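Local coordinates for putative uncharacterized protein TTHB189 (Thermus thermophilus, PDB 2ZCA), which belongs to the CasB/Cse2 family of type I-E CRISPR proteins and probably serves in adaptive immunity against viruses and plasmids, at residues 22-27 with 68-73; 60-65 with 134-139; 80-85 with 124-129. All blocks are in the same frame, centred on the assembly; numbering follows the deposited sequence.

Contact 1 (22-27 with 68-73); sequences AARAAF and LYALKD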
loop_
_atom_site.group_PDB
_atom_site.type_symbol
_atom_site.label_atom_id
_atom_site.label_comp_id
_atom_site.label_asym_id
_atom_site.label_seq_id
_atom_site.Cartn_x
_atom_site.Cartn_y
_atom_site.Cartn_z
ATOM N N ALA A 22 19.733 0.391 1.885
ATOM C CA ALA A 22 19.635 -1.012 1.508
ATOM C C ALA A 22 18.184 -1.495 1.577
ATOM O O ALA A 22 17.745 -2.283 0.739
ATOM C CB ALA A 22 20.513 -1.863 2.427
ATOM N N ALA A 23 17.448 -1.027 2.581
ATOM C CA ALA A 23 16.053 -1.421 2.744
ATOM C C ALA A 23 15.221 -0.910 1.570
ATOM O O ALA A 23 14.455 -1.665 0.969
ATOM C CB ALA A 23 15.501 -0.875 4.059
ATOM N N ARG A 24 15.373 0.373 1.249
ATOM C CA ARG A 24 14.630 0.961 0.142
ATOM C C ARG A 24 14.964 0.228 -1.149
ATOM O O ARG A 24 14.085 -0.030 -1.965
ATOM C CB ARG A 24 14.964 2.449 -0.026
ATOM C CG ARG A 24 14.141 3.132 -1.125
ATOM C CD ARG A 24 14.632 4.545 -1.419
ATOM N NE ARG A 24 13.684 5.305 -2.237
ATOM C CZ ARG A 24 13.412 5.060 -3.515
ATOM N NH1 ARG A 24 14.012 4.067 -4.156
ATOM N NH2 ARG A 24 12.529 5.814 -4.160
ATOM N N ALA A 25 16.240 -0.103 -1.334
ATOM C CA ALA A 25 16.668 -0.807 -2.533
ATOM C C ALA A 25 15.944 -2.144 -2.651
ATOM O O ALA A 25 15.496 -2.522 -3.736
ATOM C CB ALA A 25 18.182 -1.026 -2.505
ATOM N N ALA A 26 15.821 -2.856 -1.532
ATOM C CA ALA A 26 15.146 -4.149 -1.538
ATOM C C ALA A 26 13.644 -3.979 -1.748
ATOM O O ALA A 26 13.040 -4.703 -2.539
ATOM C CB ALA A 26 15.410 -4.888 -0.232
ATOM N N PHE A 27 13.046 -3.028 -1.035
ATOM C CA PHE A 27 11.614 -2.787 -1.170
ATOM C C PHE A 27 11.270 -2.325 -2.584
ATOM O O PHE A 27 10.301 -2.796 -3.184
ATOM C CB PHE A 27 11.132 -1.722 -0.174
ATOM C CG PHE A 27 11.168 -2.157 1.267
ATOM C CD1 PHE A 27 11.037 -3.497 1.617
ATOM C CD2 PHE A 27 11.275 -1.209 2.283
ATOM C CE1 PHE A 27 11.011 -3.886 2.962
ATOM C CE2 PHE A 27 11.247 -1.588 3.629
ATOM C CZ PHE A 27 11.115 -2.928 3.967
ATOM N N LEU A 68 5.427 -0.103 -1.824
ATOM C CA LEU A 68 4.803 1.131 -2.296
ATOM C C LEU A 68 5.305 2.334 -1.504
ATOM O O LEU A 68 5.412 3.444 -2.034
ATOM C CB LEU A 68 3.278 1.007 -2.206
ATOM C CG LEU A 68 2.727 -0.099 -3.118
ATOM C CD1 LEU A 68 1.250 -0.327 -2.845
ATOM C CD2 LEU A 68 2.955 0.284 -4.580
ATOM N N TYR A 69 5.618 2.106 -0.235
ATOM C CA TYR A 69 6.141 3.157 0.633
ATOM C C TYR A 69 7.500 3.589 0.081
ATOM O O TYR A 69 7.800 4.777 -0.001
ATOM C CB TYR A 69 6.265 2.610 2.063
ATOM C CG TYR A 69 6.936 3.516 3.074
ATOM C CD1 TYR A 69 8.324 3.513 3.237
ATOM C CD2 TYR A 69 6.179 4.327 3.913
ATOM C CE1 TYR A 69 8.936 4.294 4.224
ATOM C CE2 TYR A 69 6.777 5.109 4.899
ATOM C CZ TYR A 69 8.154 5.087 5.051
ATOM O OH TYR A 69 8.737 5.850 6.041
ATOM N N ALA A 70 8.315 2.613 -0.309
ATOM C CA ALA A 70 9.629 2.903 -0.867
ATOM C C ALA A 70 9.507 3.635 -2.206
ATOM O O ALA A 70 10.268 4.568 -2.481
ATOM C CB ALA A 70 10.416 1.604 -1.040
ATOM N N LEU A 71 8.553 3.213 -3.033
ATOM C CA LEU A 71 8.333 3.837 -4.335
ATOM C C LEU A 71 8.089 5.335 -4.168
ATOM O O LEU A 71 8.546 6.149 -4.982
ATOM C CB LEU A 71 7.131 3.193 -5.039
ATOM C CG LEU A 71 6.680 3.823 -6.364
ATOM C CD1 LEU A 71 7.774 3.658 -7.413
ATOM C CD2 LEU A 71 5.385 3.167 -6.838
ATOM N N LYS A 72 7.371 5.691 -3.105
ATOM C CA LYS A 72 7.053 7.084 -2.810
ATOM C C LYS A 72 8.083 7.699 -1.865
ATOM O O LYS A 72 7.869 8.773 -1.298
ATOM C CB LYS A 72 5.647 7.180 -2.200
ATOM C CG LYS A 72 4.517 7.010 -3.215
ATOM C CD LYS A 72 4.369 8.265 -4.077
ATOM C CE LYS A 72 3.281 8.107 -5.135
ATOM N NZ LYS A 72 3.098 9.351 -5.935
ATOM N N ASP A 73 9.205 7.005 -1.706
ATOM C CA ASP A 73 10.291 7.467 -0.846
ATOM C C ASP A 73 9.819 7.804 0.570
ATOM O O ASP A 73 10.284 8.768 1.183
ATOM C CB ASP A 73 10.969 8.685 -1.483
ATOM C CG ASP A 73 12.385 8.887 -0.987
ATOM O OD1 ASP A 73 13.172 7.916 -1.040
ATOM O OD2 ASP A 73 12.713 10.013 -0.553
#

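Contact 2 (60-65 with 134-139); sequences EAHYLV and DLLRWF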
loop_
_atom_site.group_PDB
_atom_site.type_symbol
_atom_site.label_atom_id
_atom_site.label_comp_id
_atom_site.label_asym_id
_atom_site.label_seq_id
_atom_site.Cartn_x
_atom_site.Cartn_y
_atom_site.Cartn_z
ATOM N N GLU A 60 1.729 -10.794 2.942
ATOM C CA GLU A 60 1.903 -10.223 1.610
ATOM C C GLU A 60 1.437 -8.766 1.571
ATOM O O GLU A 60 2.033 -7.937 0.881
ATOM C CB GLU A 60 1.152 -11.072 0.583
ATOM C CG GLU A 60 1.597 -12.532 0.610
ATOM C CD GLU A 60 0.845 -13.415 -0.367
ATOM O OE1 GLU A 60 -0.345 -13.145 -0.622
ATOM O OE2 GLU A 60 1.440 -14.394 -0.863
ATOM N N ALA A 61 0.390 -8.449 2.326
ATOM C CA ALA A 61 -0.109 -7.074 2.365
ATOM C C ALA A 61 0.987 -6.160 2.908
ATOM O O ALA A 61 1.208 -5.067 2.387
ATOM C CB ALA A 61 -1.350 -6.981 3.245
ATOM N N HIS A 62 1.673 -6.609 3.958
ATOM C CA HIS A 62 2.750 -5.813 4.540
ATOM C C HIS A 62 3.886 -5.606 3.538
ATOM O O HIS A 62 4.421 -4.502 3.412
ATOM C CB HIS A 62 3.310 -6.483 5.800
ATOM C CG HIS A 62 2.406 -6.397 6.991
ATOM N ND1 HIS A 62 1.270 -7.165 7.124
ATOM C CD2 HIS A 62 2.491 -5.656 8.122
ATOM C CE1 HIS A 62 0.697 -6.906 8.286
ATOM N NE2 HIS A 62 1.419 -5.994 8.912
ATOM N N TYR A 63 4.264 -6.670 2.835
ATOM C CA TYR A 63 5.340 -6.559 1.852
ATOM C C TYR A 63 4.984 -5.590 0.736
ATOM O O TYR A 63 5.830 -4.818 0.284
ATOM C CB TYR A 63 5.665 -7.929 1.251
ATOM C CG TYR A 63 6.589 -8.762 2.113
ATOM C CD1 TYR A 63 7.959 -8.502 2.152
ATOM C CD2 TYR A 63 6.089 -9.783 2.916
ATOM C CE1 TYR A 63 8.809 -9.236 2.974
ATOM C CE2 TYR A 63 6.928 -10.520 3.741
ATOM C CZ TYR A 63 8.288 -10.240 3.764
ATOM O OH TYR A 63 9.118 -10.959 4.592
ATOM N N LEU A 64 3.734 -5.626 0.284
ATOM C CA LEU A 64 3.331 -4.731 -0.794
ATOM C C LEU A 64 3.344 -3.276 -0.334
ATOM O O LEU A 64 3.795 -2.394 -1.066
ATOM C CB LEU A 64 1.941 -5.113 -1.330
ATOM C CG LEU A 64 1.368 -4.235 -2.453
ATOM C CD1 LEU A 64 2.332 -4.177 -3.628
ATOM C CD2 LEU A 64 0.025 -4.798 -2.904
ATOM N N VAL A 65 2.856 -3.019 0.878
ATOM C CA VAL A 65 2.841 -1.655 1.399
ATOM C C VAL A 65 4.262 -1.124 1.594
ATOM O O VAL A 65 4.528 0.045 1.336
ATOM C CB VAL A 65 2.050 -1.565 2.721
ATOM C CG1 VAL A 65 2.245 -0.195 3.365
ATOM C CG2 VAL A 65 0.565 -1.795 2.439
ATOM N N ASP A 134 -6.513 -1.074 5.114
ATOM C CA ASP A 134 -7.503 -1.373 4.089
ATOM C C ASP A 134 -7.162 -2.642 3.307
ATOM O O ASP A 134 -8.027 -3.480 3.069
ATOM C CB ASP A 134 -7.652 -0.192 3.125
ATOM C CG ASP A 134 -8.317 1.007 3.772
ATOM O OD1 ASP A 134 -8.967 0.825 4.825
ATOM O OD2 ASP A 134 -8.203 2.124 3.218
ATOM N N LEU A 135 -5.900 -2.788 2.915
ATOM C CA LEU A 135 -5.487 -3.967 2.161
ATOM C C LEU A 135 -5.698 -5.237 2.993
ATOM O O LEU A 135 -6.083 -6.284 2.473
ATOM C CB LEU A 135 -4.016 -3.830 1.748
ATOM C CG LEU A 135 -3.446 -4.899 0.807
ATOM C CD1 LEU A 135 -4.298 -4.998 -0.457
ATOM C CD2 LEU A 135 -2.007 -4.543 0.458
ATOM N N LEU A 136 -5.453 -5.139 4.294
ATOM C CA LEU A 136 -5.635 -6.280 5.181
ATOM C C LEU A 136 -7.086 -6.759 5.219
ATOM O O LEU A 136 -7.352 -7.936 5.458
ATOM C CB LEU A 136 -5.182 -5.920 6.597
ATOM C CG LEU A 136 -3.672 -5.858 6.826
ATOM C CD1 LEU A 136 -3.366 -5.219 8.179
ATOM C CD2 LEU A 136 -3.105 -7.270 6.763
ATOM N N ARG A 137 -8.023 -5.851 4.967
ATOM C CA ARG A 137 -9.445 -6.191 5.006
ATOM C C ARG A 137 -10.074 -6.204 3.613
ATOM O O ARG A 137 -11.292 -6.266 3.470
ATOM C CB ARG A 137 -10.182 -5.178 5.882
ATOM C CG ARG A 137 -9.653 -5.091 7.312
ATOM C CD ARG A 137 -10.277 -3.915 8.049
ATOM N NE ARG A 137 -9.847 -2.628 7.501
ATOM C CZ ARG A 137 -10.430 -1.467 7.783
ATOM N NH1 ARG A 137 -11.470 -1.431 8.606
ATOM N NH2 ARG A 137 -9.977 -0.339 7.240
ATOM N N TRP A 138 -9.232 -6.177 2.590
ATOM C CA TRP A 138 -9.704 -6.129 1.211
ATOM C C TRP A 138 -10.590 -7.287 0.769
ATOM O O TRP A 138 -11.480 -7.107 -0.064
ATOM C CB TRP A 138 -8.499 -6.019 0.271
ATOM C CG TRP A 138 -8.854 -5.615 -1.129
ATOM C CD1 TRP A 138 -9.083 -6.441 -2.194
ATOM C CD2 TRP A 138 -9.018 -4.278 -1.614
ATOM N NE1 TRP A 138 -9.376 -5.696 -3.315
ATOM C CE2 TRP A 138 -9.344 -4.367 -2.986
ATOM C CE3 TRP A 138 -8.920 -3.012 -1.022
ATOM C CZ2 TRP A 138 -9.574 -3.237 -3.776
ATOM C CZ3 TRP A 138 -9.150 -1.884 -1.813
ATOM C CH2 TRP A 138 -9.472 -2.009 -3.174
ATOM N N PHE A 139 -10.366 -8.467 1.332
ATOM C CA PHE A 139 -11.133 -9.632 0.923
ATOM C C PHE A 139 -12.359 -9.971 1.752
ATOM O O PHE A 139 -12.860 -11.095 1.715
ATOM C CB PHE A 139 -10.184 -10.815 0.820
ATOM C CG PHE A 139 -9.020 -10.540 -0.080
ATOM C CD1 PHE A 139 -9.223 -10.332 -1.442
ATOM C CD2 PHE A 139 -7.738 -10.400 0.439
ATOM C CE1 PHE A 139 -8.162 -9.982 -2.275
ATOM C CE2 PHE A 139 -6.671 -10.051 -0.384
ATOM C CZ PHE A 139 -6.886 -9.840 -1.744
#

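Contact 3 (80-85 with 124-129); sequences RTLARA and GGIDFA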
loop_
_atom_site.group_PDB
_atom_site.type_symbol
_atom_site.label_atom_id
_atom_site.label_comp_id
_atom_site.label_asym_id
_atom_site.label_seq_id
_atom_site.Cartn_x
_atom_site.Cartn_y
_atom_site.Cartn_z
ATOM N N ARG A 80 -4.539 11.724 3.452
ATOM C CA ARG A 80 -4.624 11.707 1.998
ATOM C C ARG A 80 -4.615 10.260 1.530
ATOM O O ARG A 80 -3.566 9.710 1.197
ATOM C CB ARG A 80 -3.448 12.467 1.375
ATOM C CG ARG A 80 -3.563 12.603 -0.141
ATOM C CD ARG A 80 -2.697 13.731 -0.677
ATOM N NE ARG A 80 -2.975 14.007 -2.085
ATOM C CZ ARG A 80 -2.311 13.476 -3.107
ATOM N NH1 ARG A 80 -1.313 12.631 -2.889
ATOM N NH2 ARG A 80 -2.643 13.801 -4.351
ATOM N N THR A 81 -5.793 9.645 1.512
ATOM C CA THR A 81 -5.911 8.246 1.104
ATOM C C THR A 81 -5.683 8.086 -0.386
ATOM O O THR A 81 -5.798 9.049 -1.149
ATOM C CB THR A 81 -7.302 7.681 1.434
ATOM O OG1 THR A 81 -8.286 8.348 0.635
ATOM C CG2 THR A 81 -7.624 7.884 2.903
ATOM N N LEU A 82 -5.362 6.865 -0.802
ATOM C CA LEU A 82 -5.132 6.595 -2.209
ATOM C C LEU A 82 -6.361 6.989 -3.023
ATOM O O LEU A 82 -6.234 7.544 -4.112
ATOM C CB LEU A 82 -4.815 5.110 -2.431
ATOM C CG LEU A 82 -4.596 4.688 -3.890
ATOM C CD1 LEU A 82 -3.552 5.584 -4.551
ATOM C CD2 LEU A 82 -4.143 3.236 -3.936
ATOM N N ALA A 83 -7.552 6.716 -2.490
ATOM C CA ALA A 83 -8.783 7.056 -3.202
ATOM C C ALA A 83 -8.882 8.558 -3.438
ATOM O O ALA A 83 -9.269 8.994 -4.521
ATOM C CB ALA A 83 -10.006 6.568 -2.423
ATOM N N ARG A 84 -8.545 9.347 -2.421
ATOM C CA ARG A 84 -8.590 10.797 -2.557
ATOM C C ARG A 84 -7.516 11.262 -3.540
ATOM O O ARG A 84 -7.755 12.144 -4.364
ATOM C CB ARG A 84 -8.405 11.461 -1.188
ATOM C CG ARG A 84 -9.632 11.296 -0.288
ATOM C CD ARG A 84 -9.364 11.614 1.179
ATOM N NE ARG A 84 -10.575 11.437 1.982
ATOM C CZ ARG A 84 -10.606 11.420 3.312
ATOM N NH1 ARG A 84 -9.487 11.568 4.012
ATOM N NH2 ARG A 84 -11.760 11.251 3.945
ATOM N N ALA A 85 -6.336 10.654 -3.464
ATOM C CA ALA A 85 -5.245 11.011 -4.364
ATOM C C ALA A 85 -5.614 10.690 -5.810
ATOM O O ALA A 85 -5.211 11.404 -6.733
ATOM C CB ALA A 85 -3.971 10.268 -3.970
ATOM N N GLY A 124 2.360 12.907 -5.487
ATOM C CA GLY A 124 2.528 13.121 -4.062
ATOM C C GLY A 124 2.332 11.945 -3.124
ATOM O O GLY A 124 2.137 10.806 -3.549
ATOM N N GLY A 125 2.370 12.246 -1.828
ATOM C CA GLY A 125 2.229 11.221 -0.811
ATOM C C GLY A 125 0.808 10.818 -0.466
ATOM O O GLY A 125 -0.152 11.535 -0.753
ATOM N N ILE A 126 0.688 9.652 0.159
ATOM C CA ILE A 126 -0.600 9.113 0.572
ATOM C C ILE A 126 -0.487 8.529 1.974
ATOM O O ILE A 126 0.614 8.411 2.523
ATOM C CB ILE A 126 -1.081 8.011 -0.399
ATOM C CG1 ILE A 126 -0.068 6.867 -0.435
ATOM C CG2 ILE A 126 -1.274 8.598 -1.788
ATOM C CD1 ILE A 126 -0.542 5.656 -1.233
ATOM N N ASP A 127 -1.631 8.168 2.550
ATOM C CA ASP A 127 -1.684 7.603 3.894
ATOM C C ASP A 127 -1.391 6.108 3.824
ATOM O O ASP A 127 -2.271 5.316 3.487
ATOM C CB ASP A 127 -3.077 7.828 4.503
ATOM C CG ASP A 127 -3.127 7.534 6.000
ATOM O OD1 ASP A 127 -2.493 6.557 6.447
ATOM O OD2 ASP A 127 -3.820 8.273 6.732
ATOM N N PHE A 128 -0.157 5.728 4.152
ATOM C CA PHE A 128 0.252 4.328 4.105
ATOM C C PHE A 128 -0.262 3.493 5.269
ATOM O O PHE A 128 -0.312 2.267 5.186
ATOM C CB PHE A 128 1.777 4.245 4.007
ATOM C CG PHE A 128 2.301 4.590 2.643
ATOM C CD1 PHE A 128 2.187 3.683 1.594
ATOM C CD2 PHE A 128 2.863 5.836 2.392
ATOM C CE1 PHE A 128 2.626 4.013 0.309
ATOM C CE2 PHE A 128 3.306 6.175 1.108
ATOM C CZ PHE A 128 3.186 5.264 0.069
ATOM N N ALA A 129 -0.656 4.154 6.352
ATOM C CA ALA A 129 -1.198 3.451 7.501
ATOM C C ALA A 129 -2.588 2.949 7.113
ATOM O O ALA A 129 -2.911 1.777 7.301
ATOM C CB ALA A 129 -1.282 4.388 8.700
HETATM O O HOH W 1 -4.392 5.352 1.522
#

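Contact 1 (22-27 with 68-73)
Arg24 reaches from helix 20-29 to the Schellman motif that ends helix 56-71, where it meets Ala70 and Asp73; the contact is a worked example of one long side chain tying a helix flank to another helix's C-terminus in an all-helical fold. The arginine leaves its helix with CG anti to the backbone N (chi1 -176°) and runs extended to NE, which carries the guanidinium over to the end of helix 56-71. On the way its CG passes 4.0 Å from CB of Ala70. That same methyl points at the first helix and meets CB of Phe27 at 3.5 Å, near the plane of the phenyl ring and at its edge. Phe27 is backed by Leu11 of helix 3-15 and Val45 of helix 42-49. Asp73, with positive phi, is the C-prime residue, and its N bonds to Ala70 O at 2.8 Å. This carbonyl oxygen also sits over one face of the Arg24 guanidinium, a placement that could ease the positive charge without being a hydrogen bond. The salt bridge itself is made at the guanidinium edge: Arg24 NE donates to the anti lone pair of Asp73 OD1 at 2.9 Å, guanidinium and carboxylate planes 51° apart.

Contact 2 (60-65 with 134-139)
Leu135 of helix 128-136 meets Ala61 of helix 56-71 in the buried interior of this helical bundle, and shows how one branched side chain can join two helices. Its CB points at the facing helix, and with CG anti to the backbone N (chi1 -173°) the fork is carried across to the alanine. CG lies 3.8 Å from CB of Ala61. Beyond it, CD2 makes the closest approach to helix 56-71 within this contact: it comes within 3.7 Å of Ala61 CA, so the small residue lets the leucine approach the backbone itself. The same methyl meets Leu64 CD2 at 3.9 Å, the two leucine side chains crossing at about a right angle, and on the Val65 side it touches CG2 more distantly, at 4.3 Å. Three residues of helix 56-71 thus touch one methyl group. Leu135 is also packed against Ile111 of helix 111-121, and Leu64 against Leu115 of that helix.

Next along the chain, Leu136 adds a second, smaller point of attachment. Its CB does not aim straight at the other helix, yet CD2 arrives 3.9 Å from CB of Ala61, which therefore takes a methyl from each leucine. CD2 of Leu136 also reaches CE1 of His62, at 4.1 Å, approaching the imidazole obliquely. The ring is held by other means: ND1 bonds to Glu58 O one turn back, and Trp54 and Phe7 make edge-to-face contacts with it. Since every contact between the two segments is made by carbon, the join rests on van der Waals fit and the exclusion of water, with its specificity set by shape.

Contact 3 (80-85 with 124-129)
Two helix starts lie side by side here: Thr81 is the N-cap of helix 82-90 and Asp127 that of helix 128-136, and the backbones leading into them are joined. Asp127 N donates to Arg80 O at 2.8 Å, from above the carbonyl plane, while Ile126 CA makes a CH...O contact with the same oxygen at 3.1 Å. A water accepts from Leu82 N and donates to Asp127 O, a second, water-mediated link. Arg80 supplies the other direct bond. Its chain, extended from CG to NE, runs alongside the Gly125 carbonyl, and NH1 returns to give Gly125 O a bond of 2.7 Å (N-H...O angle 154°), with the oxygen in the guanidinium plane. Ala85 CB rests over one guanidinium face and also touches Ile126 CG2 at 3.9 Å. Glu123 O takes a further bond from NH1, and Glu88 forms a salt bridge with NH2. Thr81 OG1 accepts from Arg84 N at 3.2 Å and is also hydrogen-bonded to Glu152 of helix 144-155; Asp127 OD1 accepts from Arg130 N and, weakly, from Ala129 N. Several backbone N-H groups at the helix starts are therefore satisfied, and the arginine's charge is probably balanced by Glu88.

Helix 56-71 connects the first two contacts: its middle packs in contact 2 and its C-terminal end in contact 1, with their centres about 16 Å apart. Helix 128-136 likewise serves two, beginning in contact 3 and ending in contact 2, whose centres are about 15 Å apart. Contact 3 is nested within the chain loop that contact 2 closes. Contacts 1 and 3 touch directly, Lys72 NZ lying 3.0 Å from Gly124 O in a probable hydrogen bond, while the Phe128 ring packs on Lys72 and on the helix backbone. With contacts 1 and 3 about 16 Å apart, the three centres form a nearly equilateral triangle, polar bonds marking contacts 1 and 3 and apolar packing contact 2.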